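Local coordinates for Ice-binding protein isoform1a (Antarctomyces psychrotrophicus, PDB 7BWX) that binds ice at specific water molecules of the prism planes and so probably restrains ice growth, at residues V25-A30 against T45-G50; G94-A99 against V113-G118; T132-Y137 against V153-G158. The protein carries 1 engineered substitution. All blocks are in the same frame, centred on the assembly; numbering follows the deposited sequence.

Contact 1 of 3, residues V25-A30 against T45-G50; sequences VANAGA and TGFPPG
The ring of F47 lies across the side chain of N27. CG of N27 sits over one face, and CB of N27 comes to 3.5 Å from CE1 of F47. The amide plane is tilted 36° to the ring. V25 comes to the ring edge instead: its CG1 lies near the ring plane, 4.0 Å from CE1 of F47. With CG of F47 anti to its carbonyl carbon (chi1 -61°), the end of the side chain comes near V25 and N27. L199 and M37 also touch the F47 side chain.

The backbones meet in one bridge, between A26 and T45. T45 N donates to V25 O at 2.9 Å, and the bond is nearly in line with the carbonyl. N27 N donates to T45 O, also at 2.9 Å, but from above the carbonyl plane. OG1 of T45 rests against CA of A26, 3.5 Å away. Next along, G46 turns its CA to N27 O in a CA-H...O contact of 3.3 Å. Any CB on G46 would clash with that oxygen, and its phi is positive.

The loop then turns through two cis peptides, before P48 and before P49. G50 N bonds back to G46 O at 2.8 Å and closes the turn. CG of P49 packs on G29 O at 3.3 Å. Strand 25-28 pairs with strand 197-200 along one edge. The loop 45-50 runs along the other, as at the end of a right-handed beta-helix.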
loop_
_atom_site.group_PDB
_atom_site.type_symbol
_atom_site.label_atom_id
_atom_site.label_comp_id
_atom_site.label_asym_id
_atom_site.label_seq_id
_atom_site.Cartn_x
_atom_site.Cartn_y
_atom_site.Cartn_z
ATOM N N VAL A 25 -9.784 10.968 -4.049
ATOM C CA VAL A 25 -9.510 10.623 -2.630
ATOM C C VAL A 25 -10.636 11.267 -1.835
ATOM O O VAL A 25 -10.911 12.479 -2.040
ATOM C CB VAL A 25 -8.136 11.130 -2.174
ATOM C CG1 VAL A 25 -7.907 10.742 -0.732
ATOM C CG2 VAL A 25 -7.005 10.633 -3.031
ATOM N N ALA A 26 -11.359 10.473 -1.079
ATOM C CA ALA A 26 -12.504 10.914 -0.272
ATOM C C ALA A 26 -12.109 10.691 1.190
ATOM O O ALA A 26 -11.981 9.530 1.562
ATOM C CB ALA A 26 -13.760 10.135 -0.617
ATOM N N ASN A 27 -11.982 11.757 1.962
ATOM C CA ASN A 27 -11.515 11.717 3.363
ATOM C C ASN A 27 -12.627 12.121 4.324
ATOM O O ASN A 27 -13.302 13.135 4.083
ATOM C CB ASN A 27 -10.303 12.640 3.566
ATOM C CG ASN A 27 -9.841 12.653 5.003
ATOM O OD1 ASN A 27 -10.052 13.649 5.769
ATOM N ND2 ASN A 27 -9.379 11.504 5.419
ATOM N N ALA A 28 -12.642 11.488 5.489
ATOM C CA ALA A 28 -13.345 11.954 6.699
ATOM C C ALA A 28 -12.312 12.091 7.816
ATOM O O ALA A 28 -11.372 11.278 7.865
ATOM C CB ALA A 28 -14.392 10.936 7.097
ATOM N N GLY A 29 -12.513 13.035 8.716
ATOM C CA GLY A 29 -11.677 13.166 9.914
ATOM C C GLY A 29 -10.288 13.689 9.705
ATOM O O GLY A 29 -9.875 14.132 8.581
ATOM N N ALA A 30 -9.558 13.683 10.818
ATOM C CA ALA A 30 -8.284 14.403 10.961
ATOM C C ALA A 30 -7.148 13.516 10.413
ATOM O O ALA A 30 -6.186 13.178 11.109
ATOM C CB ALA A 30 -8.103 14.783 12.428
ATOM N N THR A 45 -11.947 15.205 -1.695
ATOM C CA THR A 45 -12.894 15.796 -0.726
ATOM C C THR A 45 -12.419 15.458 0.673
ATOM O O THR A 45 -11.747 14.412 0.840
ATOM C CB THR A 45 -14.331 15.294 -0.918
ATOM O OG1 THR A 45 -14.342 13.860 -0.837
ATOM C CG2 THR A 45 -14.811 15.574 -2.301
ATOM N N GLY A 46 -12.728 16.343 1.620
ATOM C CA GLY A 46 -12.402 16.098 3.045
ATOM C C GLY A 46 -11.035 16.606 3.462
ATOM O O GLY A 46 -10.573 16.226 4.556
ATOM N N PHE A 47 -10.453 17.525 2.699
ATOM C CA PHE A 47 -9.230 18.257 3.055
ATOM C C PHE A 47 -9.535 19.752 2.985
ATOM O O PHE A 47 -9.501 20.308 1.893
ATOM C CB PHE A 47 -8.100 17.878 2.103
ATOM C CG PHE A 47 -7.718 16.420 2.123
ATOM C CD1 PHE A 47 -8.423 15.503 1.377
ATOM C CD2 PHE A 47 -6.635 15.983 2.887
ATOM C CE1 PHE A 47 -8.074 14.157 1.399
ATOM C CE2 PHE A 47 -6.290 14.636 2.906
ATOM C CZ PHE A 47 -7.029 13.723 2.184
ATOM N N PRO A 48 -9.816 20.475 4.104
ATOM C CA PRO A 48 -9.871 19.940 5.474
ATOM C C PRO A 48 -11.122 19.122 5.747
ATOM O O PRO A 48 -12.081 19.165 4.950
ATOM C CB PRO A 48 -9.848 21.231 6.350
ATOM C CG PRO A 48 -10.517 22.252 5.481
ATOM C CD PRO A 48 -10.057 21.931 4.071
ATOM N N PRO A 49 -11.194 18.334 6.841
ATOM C CA PRO A 49 -10.232 18.347 7.962
ATOM C C PRO A 49 -8.926 17.557 7.781
ATOM O O PRO A 49 -7.980 17.725 8.540
ATOM C CB PRO A 49 -11.076 17.730 9.092
ATOM C CG PRO A 49 -11.955 16.747 8.358
ATOM C CD PRO A 49 -12.382 17.508 7.128
ATOM N N GLY A 50 -8.826 16.771 6.716
ATOM C CA GLY A 50 -7.570 16.127 6.355
ATOM C C GLY A 50 -6.528 17.141 5.998
ATOM O O GLY A 50 -6.866 18.260 5.554
#

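Contact 2 of 3, residues G94-A99 against V113-G118; sequences GNTFVA and VLTLDG
G94-A99 and V113-G118 lie on neighbouring coils of the right-handed beta-helix, paired in parallel register. T96 is bridged to T115 and F97 to L116. The strand 96-97 is an outermost strand of a three-stranded sheet, and strand 141-145 lies on the far side of 113-117.

Four backbone hydrogen bonds join the pair. G94 N donates to V113 O, T115 N to N95 O, F97 N to T115 O and D117 N to F97 O. The straightest is T115 N to N95 O, 3.0 Å with 170° at the hydrogen, in the carbonyl plane. F97 O also takes a bond from NE1 of W126, so two donors grip it.

Apolar contacts lie on the inner face. CD1 of L114 reaches CD2 of F97 at 3.7 Å, the two side chains crossing at about a right angle. CB of F97 meets CD2 of L116 at 4.2 Å. CB of N95 lies over one face of the F97 ring, near the rim; that ring also stacks with Y102.

On the outer face T96 and T115 stand side by side. With OG1 of T96 beside the backbone N (chi1 -63°), CG2 stands anti to that N and leans on CB of D117 at 3.8 Å. The carboxylate of D117 is held outside the pair: OD1 bonds to A119 N and to ND2 of N146.

Two waters complete the seam. One takes a bond from A99 N and gives one to D117 O. The other accepts from T115 OG1 at 2.8 Å and donates to V113 O at 2.9 Å and to N95 O at 3.1 Å.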
loop_
_atom_site.group_PDB
_atom_site.type_symbol
_atom_site.label_atom_id
_atom_site.label_comp_id
_atom_site.label_asym_id
_atom_site.label_seq_id
_atom_site.Cartn_x
_atom_site.Cartn_y
_atom_site.Cartn_z
ATOM N N GLY A 94 0.328 -14.018 12.201
ATOM C CA GLY A 94 1.081 -15.021 12.956
ATOM C C GLY A 94 2.219 -15.611 12.161
ATOM O O GLY A 94 2.718 -16.613 12.567
ATOM N N ASN A 95 2.633 -15.012 11.060
ATOM C CA ASN A 95 3.736 -15.521 10.230
ATOM C C ASN A 95 4.924 -14.568 10.335
ATOM O O ASN A 95 4.737 -13.344 10.601
ATOM C CB ASN A 95 3.277 -15.690 8.776
ATOM C CG ASN A 95 2.264 -16.803 8.611
ATOM O OD1 ASN A 95 2.615 -17.949 8.845
ATOM N ND2 ASN A 95 1.029 -16.507 8.218
ATOM N N THR A 96 6.103 -15.117 10.125
ATOM C CA THR A 96 7.353 -14.386 9.932
ATOM C C THR A 96 7.821 -14.734 8.536
ATOM O O THR A 96 8.060 -15.917 8.302
ATOM C CB THR A 96 8.366 -14.772 11.021
ATOM O OG1 THR A 96 7.769 -14.357 12.255
ATOM C CG2 THR A 96 9.724 -14.125 10.824
ATOM N N PHE A 97 7.941 -13.765 7.644
ATOM C CA PHE A 97 8.351 -14.002 6.233
ATOM C C PHE A 97 9.695 -13.362 5.933
ATOM O O PHE A 97 9.865 -12.146 6.101
ATOM C CB PHE A 97 7.279 -13.481 5.271
ATOM C CG PHE A 97 6.036 -14.323 5.283
ATOM C CD1 PHE A 97 6.096 -15.692 5.553
ATOM C CD2 PHE A 97 4.801 -13.772 5.006
ATOM C CE1 PHE A 97 4.941 -16.475 5.552
ATOM C CE2 PHE A 97 3.646 -14.545 4.994
ATOM C CZ PHE A 97 3.714 -15.889 5.272
ATOM N N VAL A 98 10.617 -14.161 5.409
ATOM C CA VAL A 98 11.863 -13.639 4.783
ATOM C C VAL A 98 11.526 -13.119 3.378
ATOM O O VAL A 98 10.413 -13.380 2.887
ATOM C CB VAL A 98 13.004 -14.679 4.793
ATOM C CG1 VAL A 98 13.400 -15.067 6.228
ATOM C CG2 VAL A 98 12.666 -15.922 4.008
ATOM N N ALA A 99 12.478 -12.415 2.781
ATOM C CA ALA A 99 12.402 -11.834 1.430
ATOM C C ALA A 99 11.794 -12.874 0.495
ATOM O O ALA A 99 12.174 -14.046 0.538
ATOM C CB ALA A 99 13.742 -11.372 0.956
ATOM N N VAL A 113 -0.465 -10.196 13.910
ATOM C CA VAL A 113 0.797 -9.522 13.573
ATOM C C VAL A 113 1.471 -10.322 12.481
ATOM O O VAL A 113 1.609 -11.543 12.626
ATOM C CB VAL A 113 1.713 -9.367 14.809
ATOM C CG1 VAL A 113 3.057 -8.764 14.436
ATOM C CG2 VAL A 113 1.029 -8.570 15.880
ATOM N N LEU A 114 1.965 -9.622 11.477
ATOM C CA LEU A 114 2.843 -10.199 10.456
ATOM C C LEU A 114 4.226 -9.586 10.612
ATOM O O LEU A 114 4.342 -8.358 10.641
ATOM C CB LEU A 114 2.213 -9.944 9.070
ATOM C CG LEU A 114 3.112 -10.222 7.853
ATOM C CD1 LEU A 114 3.539 -11.687 7.818
ATOM C CD2 LEU A 114 2.348 -9.927 6.583
ATOM N N THR A 115 5.247 -10.428 10.620
ATOM C CA THR A 115 6.644 -10.025 10.790
ATOM C C THR A 115 7.358 -10.219 9.474
ATOM O O THR A 115 7.301 -11.300 8.946
ATOM C CB THR A 115 7.301 -10.799 11.935
ATOM O OG1 THR A 115 6.529 -10.585 13.122
ATOM C CG2 THR A 115 8.705 -10.306 12.137
ATOM N N LEU A 116 8.015 -9.179 8.999
ATOM C CA LEU A 116 8.876 -9.223 7.820
ATOM C C LEU A 116 10.313 -9.194 8.315
ATOM O O LEU A 116 10.743 -8.186 8.874
ATOM C CB LEU A 116 8.532 -8.060 6.915
ATOM C CG LEU A 116 7.063 -8.048 6.523
ATOM C CD1 LEU A 116 6.774 -6.808 5.690
ATOM C CD2 LEU A 116 6.695 -9.313 5.761
ATOM N N ASP A 117 10.998 -10.317 8.093
ATOM C CA ASP A 117 12.365 -10.592 8.598
ATOM C C ASP A 117 13.377 -10.352 7.495
ATOM O O ASP A 117 13.462 -11.134 6.596
ATOM C CB ASP A 117 12.393 -12.013 9.137
ATOM C CG ASP A 117 13.739 -12.471 9.692
ATOM O OD1 ASP A 117 14.678 -11.671 9.719
ATOM O OD2 ASP A 117 13.812 -13.674 10.025
ATOM N N GLY A 118 14.124 -9.277 7.598
ATOM C CA GLY A 118 15.193 -8.945 6.656
ATOM C C GLY A 118 16.381 -9.890 6.753
ATOM O O GLY A 118 17.212 -9.795 5.857
HETATM O O HOH W 1 4.323 -12.280 13.477
HETATM O O HOH W 2 14.924 -11.476 4.262
#

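Contact 3 of 3, residues T132-Y137 against V153-G158; sequences TTLVTY and VFWIVG. With SO4 (sulfate ion), chain H.
The two backbones approach at one end alone: CA of T132 is 4.4 Å from CA of G158, and the touching parts, 132-134 and 155-158, run 145° apart. V157 reaches across with both methyls. CG1, anti to the backbone N (chi1 178°), lies against T132 O at 3.6 Å. CG2 meets CB of L134 at 4.1 Å, and these two side chains cross at about a right angle. L134 points inward, and its CD2 comes obliquely to CE3 of W155 at 4.5 Å.

NE1 of W155 bonds to E170 O, and its ring stacks with F128 of strand 126-130. Strands 134-136 and 153-157 belong to two faces of the right-handed beta-helix, so L134 of one coil meets V157 and W155 of the next inside the helix. V157 also rests on A175 and W155 on V173, in strand 172-175 of the next coil.

The CB of T132 points away from the other segment. OG1 of T132 sits between the backbone N and the carbonyl carbon (chi1 64°) and donates to O1 of a sulfate ion at 2.7 Å. CG2 of T132 lies 3.5 Å from the same O1. A107 N is a second donor to the ion, which probably came from the crystallisation liquor. With an alanine here O1 would probably be left without its hydroxyl donor, and the sulfate held less firmly.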
loop_
_atom_site.group_PDB
_atom_site.type_symbol
_atom_site.label_atom_id
_atom_site.label_comp_id
_atom_site.label_asym_id
_atom_site.label_seq_id
_atom_site.Cartn_x
_atom_site.Cartn_y
_atom_site.Cartn_z
ATOM N N THR A 132 -6.834 -11.511 -5.328
ATOM C CA THR A 132 -8.104 -10.767 -5.186
ATOM C C THR A 132 -7.965 -9.716 -4.074
ATOM O O THR A 132 -7.177 -8.773 -4.263
ATOM C CB THR A 132 -9.319 -11.681 -5.014
ATOM O OG1 THR A 132 -9.223 -12.425 -3.799
ATOM C CG2 THR A 132 -9.504 -12.605 -6.209
ATOM N N THR A 133 -8.727 -9.849 -2.984
ATOM C CA THR A 133 -8.841 -8.842 -1.917
ATOM C C THR A 133 -7.747 -9.010 -0.852
ATOM O O THR A 133 -7.186 -10.142 -0.642
ATOM C CB THR A 133 -10.235 -8.882 -1.292
ATOM O OG1 THR A 133 -10.429 -10.234 -0.895
ATOM C CG2 THR A 133 -11.328 -8.430 -2.229
ATOM N N LEU A 134 -7.438 -7.892 -0.201
ATOM C CA LEU A 134 -6.669 -7.847 1.056
ATOM C C LEU A 134 -7.578 -7.176 2.061
ATOM O O LEU A 134 -8.023 -6.050 1.817
ATOM C CB LEU A 134 -5.355 -7.072 0.875
ATOM C CG LEU A 134 -4.635 -6.738 2.196
ATOM C CD1 LEU A 134 -4.120 -7.982 2.878
ATOM C CD2 LEU A 134 -3.488 -5.789 1.939
ATOM N N VAL A 135 -7.842 -7.846 3.163
ATOM C CA VAL A 135 -8.534 -7.240 4.327
ATOM C C VAL A 135 -7.629 -7.394 5.548
ATOM O O VAL A 135 -7.252 -8.547 5.882
ATOM C CB VAL A 135 -9.887 -7.902 4.567
ATOM C CG1 VAL A 135 -10.524 -7.354 5.842
ATOM C CG2 VAL A 135 -10.819 -7.728 3.373
ATOM N N THR A 136 -7.279 -6.298 6.183
ATOM C CA THR A 136 -6.569 -6.311 7.482
ATOM C C THR A 136 -7.614 -6.048 8.548
ATOM O O THR A 136 -8.562 -5.247 8.327
ATOM C CB THR A 136 -5.359 -5.385 7.447
ATOM O OG1 THR A 136 -5.781 -4.015 7.534
ATOM C CG2 THR A 136 -4.502 -5.637 6.229
ATOM N N TYR A 137 -7.477 -6.733 9.690
ATOM C CA TYR A 137 -8.472 -6.644 10.787
ATOM C C TYR A 137 -8.072 -5.519 11.744
ATOM O O TYR A 137 -6.952 -5.006 11.683
ATOM C CB TYR A 137 -8.689 -8.042 11.386
ATOM C CG TYR A 137 -9.428 -8.906 10.389
ATOM C CD1 TYR A 137 -10.772 -8.645 10.106
ATOM C CD2 TYR A 137 -8.759 -9.786 9.559
ATOM C CE1 TYR A 137 -11.467 -9.347 9.130
ATOM C CE2 TYR A 137 -9.443 -10.548 8.632
ATOM C CZ TYR A 137 -10.795 -10.313 8.395
ATOM O OH TYR A 137 -11.475 -10.993 7.420
ATOM N N VAL A 153 8.757 -3.296 0.561
ATOM C CA VAL A 153 7.584 -4.161 0.737
ATOM C C VAL A 153 6.497 -3.679 -0.213
ATOM O O VAL A 153 6.217 -2.477 -0.196
ATOM C CB VAL A 153 7.131 -4.086 2.202
ATOM C CG1 VAL A 153 5.861 -4.865 2.400
ATOM C CG2 VAL A 153 8.239 -4.555 3.134
ATOM N N PHE A 154 5.948 -4.580 -1.021
ATOM C CA PHE A 154 4.918 -4.291 -2.052
ATOM C C PHE A 154 3.749 -5.242 -1.853
ATOM O O PHE A 154 3.928 -6.493 -1.899
ATOM C CB PHE A 154 5.548 -4.443 -3.439
ATOM C CG PHE A 154 6.737 -3.545 -3.622
ATOM C CD1 PHE A 154 6.565 -2.244 -4.061
ATOM C CD2 PHE A 154 8.012 -3.992 -3.340
ATOM C CE1 PHE A 154 7.648 -1.395 -4.224
ATOM C CE2 PHE A 154 9.094 -3.134 -3.481
ATOM C CZ PHE A 154 8.912 -1.842 -3.927
ATOM N N TRP A 155 2.589 -4.667 -1.605
ATOM C CA TRP A 155 1.298 -5.366 -1.515
ATOM C C TRP A 155 0.582 -5.194 -2.867
ATOM O O TRP A 155 0.089 -4.095 -3.144
ATOM C CB TRP A 155 0.455 -4.795 -0.379
ATOM C CG TRP A 155 1.158 -4.876 0.931
ATOM C CD1 TRP A 155 1.913 -3.911 1.554
ATOM C CD2 TRP A 155 1.266 -6.056 1.734
ATOM N NE1 TRP A 155 2.424 -4.406 2.725
ATOM C CE2 TRP A 155 2.035 -5.714 2.867
ATOM C CE3 TRP A 155 0.693 -7.327 1.646
ATOM C CZ2 TRP A 155 2.323 -6.645 3.865
ATOM C CZ3 TRP A 155 1.003 -8.253 2.611
ATOM C CH2 TRP A 155 1.820 -7.912 3.697
ATOM N N ILE A 156 0.670 -6.192 -3.727
ATOM C CA ILE A 156 0.090 -6.136 -5.100
ATOM C C ILE A 156 -1.300 -6.733 -4.997
ATOM O O ILE A 156 -1.446 -8.007 -4.886
ATOM C CB ILE A 156 0.980 -6.846 -6.131
ATOM C CG1 ILE A 156 2.432 -6.395 -6.056
ATOM C CG2 ILE A 156 0.398 -6.657 -7.524
ATOM C CD1 ILE A 156 2.645 -4.929 -6.271
ATOM N N VAL A 157 -2.285 -5.859 -4.828
ATOM C CA VAL A 157 -3.663 -6.279 -4.493
ATOM C C VAL A 157 -4.468 -6.392 -5.800
ATOM O O VAL A 157 -4.734 -5.328 -6.457
ATOM C CB VAL A 157 -4.278 -5.307 -3.495
ATOM C CG1 VAL A 157 -5.710 -5.677 -3.169
ATOM C CG2 VAL A 157 -3.446 -5.217 -2.203
ATOM N N GLY A 158 -4.883 -7.621 -6.120
ATOM C CA GLY A 158 -5.483 -7.993 -7.414
ATOM C C GLY A 158 -6.832 -7.337 -7.629
ATOM O O GLY A 158 -7.148 -7.036 -8.798
HETATM S S SO4 H . -11.970 -14.909 -3.554
HETATM O O1 SO4 H . -11.723 -13.461 -3.653
HETATM O O2 SO4 H . -13.065 -15.138 -2.644
HETATM O O3 SO4 H . -12.293 -15.413 -4.879
HETATM O O4 SO4 H . -10.807 -15.645 -3.042
#

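In the fold
The three contacts follow one another along the chain and sample different parts of one beta-helix. Contacts 1 and 2 lie on opposite sides of the chain's centre, with their own centres 33 Å apart and nearest atoms about 23 Å apart. Contact 3 lies deeper. Its centre is 23 Å from that of contact 1 and 15 Å from that of contact 2. Contacts 1 and 3 do not touch, but strands 25-28 and 134-136 belong to the same parallel sheet. Contacts 2 and 3 share the core: L114 CD2 packs on W155 CH2 at 3.6 Å, and L116 CD1 on V153 CG2 at 3.7 Å. The sulfate ion binds at contact 3.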